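Local coordinates for protein Polyphosphate:AMP phosphotransferase (Pseudomonas aeruginosa PAO1, PDB 3CZP) that uses inorganic polyphosphate as phosphate donor to convert AMP to ADP, and GMP to GDP less efficiently, working as a magnesium-dependent homodimer, at residues 23-28 and 228-233; 211-216 and 222-227. All blocks are in the same frame, centred on the assembly; numbering follows the deposited sequence.

Contact 1 of 2, residues 23-28 and 228-233; sequences IELREA and ILLEGL
L230 faces L25 and A28, one helix turn apart, where helix 218-238 meets helix 15-39. Both helices belong to the first PPK2 domain, an alpha/beta fold of the P-loop NTPase clan with a parallel sheet. The contact is small and wholly apolar in its side chains. No hydrogen bond crosses it. L230 does most of the reaching. Its CG stands anti to the backbone N (chi1 -177°), which sends the forked end out toward helix 15-39. Both methyls then straddle A28. CD1 lies 3.7 Å from A28 CB, and CD2 comes equally near that same methyl. CD1 also rests against the backbone, 3.5 Å from A28 O. This is plain van der Waals packing. L25 has the same leucine shape, with chi1 177° and chi2 57°. Its CB does not aim straight at the other helix, but the fork swings CD1 across. The two leucines run past each other in opposite directions. L29 and A32 of helix 15-39 extend the surface that L230 rests on, and W66 of helix 56-66 packs against L25. L229, the residue before L230, packs on I46, F150 and F152 of the sheet, so helix 218-238 packs on both the strands and helix 15-39. The neighbouring E27 makes a salt bridge to R432 of the second subunit, which places helix 15-39 at the dimer interface. The closest approach between the two leucines is L25 CD1 to L230 CD2, 4.0 Å.

Contact 2 of 2, residues 211-216 and 222-227; sequences YVVEGA and ALTVGR. With ACT (acetate ion), chain E.
V213 packs over V225 and T224 where the last strand of the first PPK2 domain leads into the helix that follows it. Strand and helix are consecutive elements of the parallel alpha/beta fold of the P-loop NTPase clan. Strand 210-214 lies at the sheet edge within the chain, bonded through its backbone to W153 and H155 of strand 148-155. The CA-CB bond of V213 points toward helix 218-238. CB itself stays behind its two methyls, which make the contacts. CG1, anti to the backbone N (chi1 -177°), reaches T224 CG2 at 4.2 Å. CG2 sits beside the backbone N and approaches the CG2 methyl of V225 at 4.1 Å. The two valines cross at about a right angle. T224 offers its methyl to the strand, while its hydroxyl OG1 is hydrogen-bonded to Y220 O one turn back in the same helix. Y220 and R221 also touch V213, and F152 and F154 of strand 148-155 pack on V225. The contact is thus a buried apolar layer between sheet and helix. E214, next along the strand, is held elsewhere: its carboxylate is bonded to Q160, H11 and the backbone N of G10. At the other end of the segment, the Y211 hydroxyl binds an acetate ion, probably from the crystallisation liquor. The acetate O lies at the ring edge, near the ring plane. The phenol is the donor, with Y211 OH to acetate O at 3.0 Å.

In the fold
Contacts 1 and 2 share helix 218-238, and their centres lie 13 Å apart. Contact 2 is nested along the chain inside the loop closed by contact 1. Contact 2 sets residues 222-227 on the edge strand, and contact 1 sets 228-233 on helix 15-39; L223 also touches helix 15-39. The two contacts also touch directly. L25 CD2, the branch not used on L230, meets L223 CD1 at 3.5 Å. I228 CG2 packs on Y211 CE2 at 3.7 Å. Both contacts lie in the N-terminal PPK2 domain, which seems catalytically inactive and might serve dimerization. Glycerol, probably from the crystallisation liquor, lies about 3 Å from the L230 side chain, between nearest atoms.

Contact 1 of 2, residues 23-28 and 228-233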
ATOM      1  N   ILE A  23      30.218  -1.181 -23.271  1.00 26.82           N
ATOM      2  CA  ILE A  23      30.893  -2.011 -22.290  1.00 26.84           C
ATOM      3  C   ILE A  23      31.177  -1.181 -21.067  1.00 27.71           C
ATOM      4  O   ILE A  23      30.904  -1.603 -19.957  1.00 26.96           O
ATOM      5  CB  ILE A  23      32.256  -2.621 -22.827  1.00 26.32           C
ATOM      6  CG1 ILE A  23      32.018  -3.593 -23.981  1.00 25.19           C
ATOM      7  CG2 ILE A  23      33.039  -3.343 -21.702  1.00 26.50           C
ATOM      8  CD1 ILE A  23      33.323  -4.028 -24.672  1.00 26.12           C
ATOM      9  N   GLU A  24      31.682   0.027 -21.301  1.00 29.04           N
ATOM     10  CA  GLU A  24      32.023   0.961 -20.235  1.00 30.23           C
ATOM     11  C   GLU A  24      30.751   1.503 -19.570  1.00 29.50           C
ATOM     12  O   GLU A  24      30.702   1.562 -18.359  1.00 29.85           O
ATOM     13  CB  GLU A  24      32.838   2.096 -20.842  1.00 30.56           C
ATOM     14  CG  GLU A  24      33.490   3.119 -19.929  1.00 32.36           C
ATOM     15  CD  GLU A  24      34.443   4.037 -20.775  1.00 34.73           C
ATOM     16  OE1 GLU A  24      33.926   4.810 -21.618  1.00 42.34           O
ATOM     17  OE2 GLU A  24      35.698   3.933 -20.645  1.00 41.74           O
ATOM     18  N   LEU A  25      29.764   1.868 -20.384  1.00 29.20           N
ATOM     19  CA  LEU A  25      28.563   2.550 -19.964  1.00 28.96           C
ATOM     20  C   LEU A  25      27.793   1.652 -19.045  1.00 27.53           C
ATOM     21  O   LEU A  25      27.318   2.104 -18.037  1.00 27.15           O
ATOM     22  CB  LEU A  25      27.662   2.940 -21.157  1.00 28.74           C
ATOM     23  CG  LEU A  25      26.292   3.616 -20.831  1.00 29.56           C
ATOM     24  CD1 LEU A  25      26.468   4.861 -20.003  1.00 27.93           C
ATOM     25  CD2 LEU A  25      25.560   3.960 -22.099  1.00 29.19           C
ATOM     26  N   ARG A  26      27.643   0.382 -19.405  1.00 27.81           N
ATOM     27  CA  ARG A  26      26.853  -0.518 -18.585  1.00 27.73           C
ATOM     28  C   ARG A  26      27.528  -0.786 -17.231  1.00 26.28           C
ATOM     29  O   ARG A  26      26.872  -0.781 -16.167  1.00 22.96           O
ATOM     30  CB  ARG A  26      26.424  -1.772 -19.370  1.00 28.33           C
ATOM     31  CG  ARG A  26      27.419  -2.768 -19.644  1.00 30.12           C
ATOM     32  CD  ARG A  26      26.885  -3.778 -20.717  1.00 31.99           C
ATOM     33  NE  ARG A  26      25.790  -4.629 -20.289  1.00 30.81           N
ATOM     34  CZ  ARG A  26      25.206  -5.522 -21.071  1.00 29.56           C
ATOM     35  NH1 ARG A  26      24.235  -6.246 -20.593  1.00 32.97           N
ATOM     36  NH2 ARG A  26      25.618  -5.737 -22.317  1.00 29.89           N
ATOM     37  N   GLU A  27      28.844  -0.894 -17.218  1.00 24.45           N
ATOM     38  CA  GLU A  27      29.522  -1.039 -15.943  1.00 25.58           C
ATOM     39  C   GLU A  27      29.339   0.236 -15.051  1.00 24.95           C
ATOM     40  O   GLU A  27      29.021   0.118 -13.876  1.00 26.55           O
ATOM     41  CB  GLU A  27      30.985  -1.409 -16.137  1.00 25.87           C
ATOM     42  CG  GLU A  27      31.409  -2.494 -15.216  1.00 33.50           C
ATOM     43  CD  GLU A  27      30.731  -3.900 -15.470  1.00 40.57           C
ATOM     44  OE1 GLU A  27      30.652  -4.633 -14.472  1.00 45.89           O
ATOM     45  OE2 GLU A  27      30.314  -4.292 -16.617  1.00 41.27           O
ATOM     46  N   ALA A  28      29.526   1.428 -15.627  1.00 24.65           N
ATOM     47  CA  ALA A  28      29.328   2.694 -14.936  1.00 24.43           C
ATOM     48  C   ALA A  28      27.863   2.859 -14.486  1.00 24.45           C
ATOM     49  O   ALA A  28      27.631   3.322 -13.380  1.00 22.64           O
ATOM     50  CB  ALA A  28      29.747   3.907 -15.807  1.00 25.42           C
ATOM     51  N   ILE A 228      22.949  10.106 -20.925  1.00 24.31           N
ATOM     52  CA  ILE A 228      22.229  11.175 -20.197  1.00 23.90           C
ATOM     53  C   ILE A 228      21.903  10.710 -18.754  1.00 24.31           C
ATOM     54  O   ILE A 228      22.102  11.458 -17.777  1.00 24.21           O
ATOM     55  CB  ILE A 228      20.968  11.643 -20.962  1.00 23.36           C
ATOM     56  CG1 ILE A 228      21.366  12.426 -22.249  1.00 24.88           C
ATOM     57  CG2 ILE A 228      20.041  12.536 -20.083  1.00 23.46           C
ATOM     58  CD1 ILE A 228      20.196  12.499 -23.304  1.00 25.55           C
ATOM     59  N   LEU A 229      21.379   9.491 -18.627  1.00 24.11           N
ATOM     60  CA  LEU A 229      21.104   8.908 -17.328  1.00 24.14           C
ATOM     61  C   LEU A 229      22.373   8.836 -16.426  1.00 24.14           C
ATOM     62  O   LEU A 229      22.322   9.212 -15.255  1.00 24.22           O
ATOM     63  CB  LEU A 229      20.546   7.510 -17.491  1.00 24.08           C
ATOM     64  CG  LEU A 229      19.100   7.331 -17.927  1.00 27.37           C
ATOM     65  CD1 LEU A 229      18.880   5.809 -17.943  1.00 30.15           C
ATOM     66  CD2 LEU A 229      18.062   8.071 -16.997  1.00 24.83           C
ATOM     67  N   LEU A 230      23.486   8.317 -16.973  1.00 23.44           N
ATOM     68  CA  LEU A 230      24.716   8.213 -16.200  1.00 24.29           C
ATOM     69  C   LEU A 230      25.174   9.549 -15.711  1.00 24.58           C
ATOM     70  O   LEU A 230      25.513   9.716 -14.546  1.00 24.65           O
ATOM     71  CB  LEU A 230      25.861   7.520 -17.006  1.00 23.62           C
ATOM     72  CG  LEU A 230      27.137   7.337 -16.216  1.00 23.36           C
ATOM     73  CD1 LEU A 230      26.962   6.248 -15.111  1.00 22.08           C
ATOM     74  CD2 LEU A 230      28.311   7.044 -17.198  1.00 25.57           C
ATOM     75  N   GLU A 231      25.200  10.524 -16.606  1.00 26.72           N
ATOM     76  CA  GLU A 231      25.663  11.863 -16.260  1.00 27.55           C
ATOM     77  C   GLU A 231      24.843  12.460 -15.154  1.00 26.37           C
ATOM     78  O   GLU A 231      25.389  13.001 -14.167  1.00 24.88           O
ATOM     79  CB  GLU A 231      25.594  12.773 -17.488  1.00 27.89           C
ATOM     80  CG  GLU A 231      26.278  14.098 -17.305  1.00 31.29           C
ATOM     81  CD  GLU A 231      26.343  14.911 -18.610  1.00 36.04           C
ATOM     82  OE1 GLU A 231      26.209  14.319 -19.735  1.00 46.04           O
ATOM     83  OE2 GLU A 231      26.551  16.147 -18.509  1.00 46.00           O
ATOM     84  N   GLY A 232      23.528  12.386 -15.323  1.00 25.74           N
ATOM     85  CA  GLY A 232      22.577  12.938 -14.349  1.00 25.09           C
ATOM     86  C   GLY A 232      22.670  12.236 -13.003  1.00 25.97           C
ATOM     87  O   GLY A 232      22.655  12.875 -11.976  1.00 26.55           O
ATOM     88  N   LEU A 233      22.783  10.911 -13.002  1.00 26.44           N
ATOM     89  CA  LEU A 233      22.896  10.158 -11.787  1.00 25.76           C
ATOM     90  C   LEU A 233      24.225  10.346 -11.061  1.00 24.69           C
ATOM     91  O   LEU A 233      24.231  10.570  -9.849  1.00 24.05           O
ATOM     92  CB  LEU A 233      22.605   8.681 -12.098  1.00 26.65           C
ATOM     93  CG  LEU A 233      22.315   7.736 -10.945  1.00 28.95           C
ATOM     94  CD1 LEU A 233      21.236   8.204  -9.976  1.00 28.48           C
ATOM     95  CD2 LEU A 233      21.987   6.345 -11.510  1.00 29.90           C
TER

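Contact 2 of 2, residues 211-216 and 222-227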
ATOM      1  N   TYR A 211      14.540  15.745 -22.734  1.00 23.44           N
ATOM      2  CA  TYR A 211      15.619  15.366 -23.660  1.00 24.68           C
ATOM      3  C   TYR A 211      14.945  14.768 -24.894  1.00 25.29           C
ATOM      4  O   TYR A 211      14.287  13.752 -24.796  1.00 24.70           O
ATOM      5  CB  TYR A 211      16.546  14.368 -22.979  1.00 25.16           C
ATOM      6  CG  TYR A 211      17.257  14.891 -21.732  1.00 23.81           C
ATOM      7  CD1 TYR A 211      18.350  15.690 -21.845  1.00 28.31           C
ATOM      8  CD2 TYR A 211      16.802  14.579 -20.462  1.00 27.23           C
ATOM      9  CE1 TYR A 211      19.008  16.179 -20.732  1.00 29.08           C
ATOM     10  CE2 TYR A 211      17.450  15.035 -19.342  1.00 26.71           C
ATOM     11  CZ  TYR A 211      18.556  15.854 -19.500  1.00 28.09           C
ATOM     12  OH  TYR A 211      19.261  16.336 -18.389  1.00 34.20           O
ATOM     13  N   VAL A 212      15.099  15.437 -26.040  1.00 25.81           N
ATOM     14  CA  VAL A 212      14.546  14.980 -27.306  1.00 25.63           C
ATOM     15  C   VAL A 212      15.613  14.132 -28.004  1.00 26.06           C
ATOM     16  O   VAL A 212      16.703  14.606 -28.337  1.00 26.10           O
ATOM     17  CB  VAL A 212      14.083  16.141 -28.207  1.00 25.95           C
ATOM     18  CG1 VAL A 212      13.528  15.588 -29.542  1.00 26.04           C
ATOM     19  CG2 VAL A 212      13.045  17.027 -27.469  1.00 24.96           C
ATOM     20  N   VAL A 213      15.331  12.853 -28.140  1.00 26.20           N
ATOM     21  CA  VAL A 213      16.320  11.912 -28.679  1.00 26.52           C
ATOM     22  C   VAL A 213      15.800  11.368 -29.984  1.00 26.52           C
ATOM     23  O   VAL A 213      14.726  10.752 -29.999  1.00 26.98           O
ATOM     24  CB  VAL A 213      16.534  10.729 -27.701  1.00 26.81           C
ATOM     25  CG1 VAL A 213      17.654   9.756 -28.244  1.00 23.83           C
ATOM     26  CG2 VAL A 213      16.888  11.263 -26.283  1.00 26.00           C
ATOM     27  N   GLU A 214      16.529  11.599 -31.075  1.00 27.46           N
ATOM     28  CA  GLU A 214      16.150  11.042 -32.366  1.00 28.12           C
ATOM     29  C   GLU A 214      16.185   9.501 -32.346  1.00 27.79           C
ATOM     30  O   GLU A 214      17.195   8.880 -31.992  1.00 27.34           O
ATOM     31  CB  GLU A 214      17.055  11.585 -33.489  1.00 28.43           C
ATOM     32  CG  GLU A 214      16.532  11.171 -34.864  1.00 29.33           C
ATOM     33  CD  GLU A 214      17.270  11.818 -36.034  1.00 32.43           C
ATOM     34  OE1 GLU A 214      18.153  12.681 -35.788  1.00 35.60           O
ATOM     35  OE2 GLU A 214      16.940  11.460 -37.204  1.00 37.08           O
ATOM     36  N   GLY A 215      15.078   8.882 -32.732  1.00 27.91           N
ATOM     37  CA  GLY A 215      14.920   7.450 -32.548  1.00 28.13           C
ATOM     38  C   GLY A 215      15.132   6.571 -33.765  1.00 28.20           C
ATOM     39  O   GLY A 215      14.875   5.358 -33.718  1.00 30.37           O
ATOM     40  N   ALA A 216      15.612   7.155 -34.852  1.00 28.10           N
ATOM     41  CA  ALA A 216      15.705   6.451 -36.109  1.00 27.36           C
ATOM     42  C   ALA A 216      16.846   5.441 -36.014  1.00 26.68           C
ATOM     43  O   ALA A 216      16.711   4.343 -36.507  1.00 26.30           O
ATOM     44  CB  ALA A 216      15.892   7.432 -37.265  1.00 26.78           C
ATOM     45  N   ALA A 222      19.774   4.515 -27.892  1.00 24.73           N
ATOM     46  CA  ALA A 222      20.033   3.836 -26.624  1.00 25.03           C
ATOM     47  C   ALA A 222      21.219   4.385 -25.904  1.00 25.33           C
ATOM     48  O   ALA A 222      21.155   4.603 -24.706  1.00 27.00           O
ATOM     49  CB  ALA A 222      20.231   2.340 -26.804  1.00 23.81           C
ATOM     50  N   LEU A 223      22.326   4.531 -26.625  1.00 25.84           N
ATOM     51  CA  LEU A 223      23.520   5.105 -26.058  1.00 25.11           C
ATOM     52  C   LEU A 223      23.318   6.521 -25.542  1.00 24.54           C
ATOM     53  O   LEU A 223      23.887   6.883 -24.527  1.00 22.31           O
ATOM     54  CB  LEU A 223      24.668   5.078 -27.078  1.00 24.90           C
ATOM     55  CG  LEU A 223      26.098   5.114 -26.514  1.00 25.96           C
ATOM     56  CD1 LEU A 223      26.357   4.036 -25.516  1.00 26.81           C
ATOM     57  CD2 LEU A 223      27.138   5.034 -27.643  1.00 24.49           C
ATOM     58  N   THR A 224      22.581   7.335 -26.307  1.00 25.21           N
ATOM     59  CA  THR A 224      22.320   8.731 -25.926  1.00 24.78           C
ATOM     60  C   THR A 224      21.549   8.870 -24.589  1.00 24.17           C
ATOM     61  O   THR A 224      21.993   9.566 -23.633  1.00 24.20           O
ATOM     62  CB  THR A 224      21.692   9.525 -27.073  1.00 25.04           C
ATOM     63  OG1 THR A 224      22.620   9.549 -28.149  1.00 26.40           O
ATOM     64  CG2 THR A 224      21.343  10.983 -26.652  1.00 25.16           C
ATOM     65  N   VAL A 225      20.464   8.127 -24.490  1.00 23.77           N
ATOM     66  CA  VAL A 225      19.651   8.021 -23.252  1.00 23.10           C
ATOM     67  C   VAL A 225      20.485   7.495 -22.068  1.00 23.36           C
ATOM     68  O   VAL A 225      20.447   8.058 -20.955  1.00 25.06           O
ATOM     69  CB  VAL A 225      18.422   7.090 -23.459  1.00 21.05           C
ATOM     70  CG1 VAL A 225      17.720   6.711 -22.075  1.00 22.49           C
ATOM     71  CG2 VAL A 225      17.404   7.690 -24.423  1.00 19.38           C
ATOM     72  N   GLY A 226      21.250   6.420 -22.299  1.00 24.35           N
ATOM     73  CA  GLY A 226      22.095   5.838 -21.242  1.00 23.32           C
ATOM     74  C   GLY A 226      23.161   6.787 -20.738  1.00 23.18           C
ATOM     75  O   GLY A 226      23.433   6.846 -19.536  1.00 23.39           O
ATOM     76  N   ARG A 227      23.780   7.520 -21.662  1.00 23.66           N
ATOM     77  CA  ARG A 227      24.772   8.561 -21.319  1.00 24.33           C
ATOM     78  C   ARG A 227      24.139   9.677 -20.503  1.00 23.65           C
ATOM     79  O   ARG A 227      24.728  10.170 -19.549  1.00 22.54           O
ATOM     80  CB  ARG A 227      25.367   9.168 -22.591  1.00 23.41           C
ATOM     81  CG  ARG A 227      26.350   8.234 -23.294  1.00 27.18           C
ATOM     82  CD  ARG A 227      26.763   8.811 -24.630  1.00 28.51           C
ATOM     83  NE  ARG A 227      28.004   8.202 -25.038  1.00 31.52           N
ATOM     84  CZ  ARG A 227      28.456   8.206 -26.276  1.00 29.70           C
ATOM     85  NH1 ARG A 227      27.770   8.791 -27.232  1.00 29.30           N
ATOM     86  NH2 ARG A 227      29.605   7.616 -26.530  1.00 31.56           N
TER
HETATM   87  C   ACT E 608      18.410  16.139 -14.581  1.00 57.54           C
HETATM   88  O   ACT E 608      19.110  15.602 -15.470  1.00 56.98           O
HETATM   89  OXT ACT E 608      17.247  15.695 -14.518  1.00 56.44           O
HETATM   90  CH3 ACT E 608      18.915  17.248 -13.684  1.00 57.38           C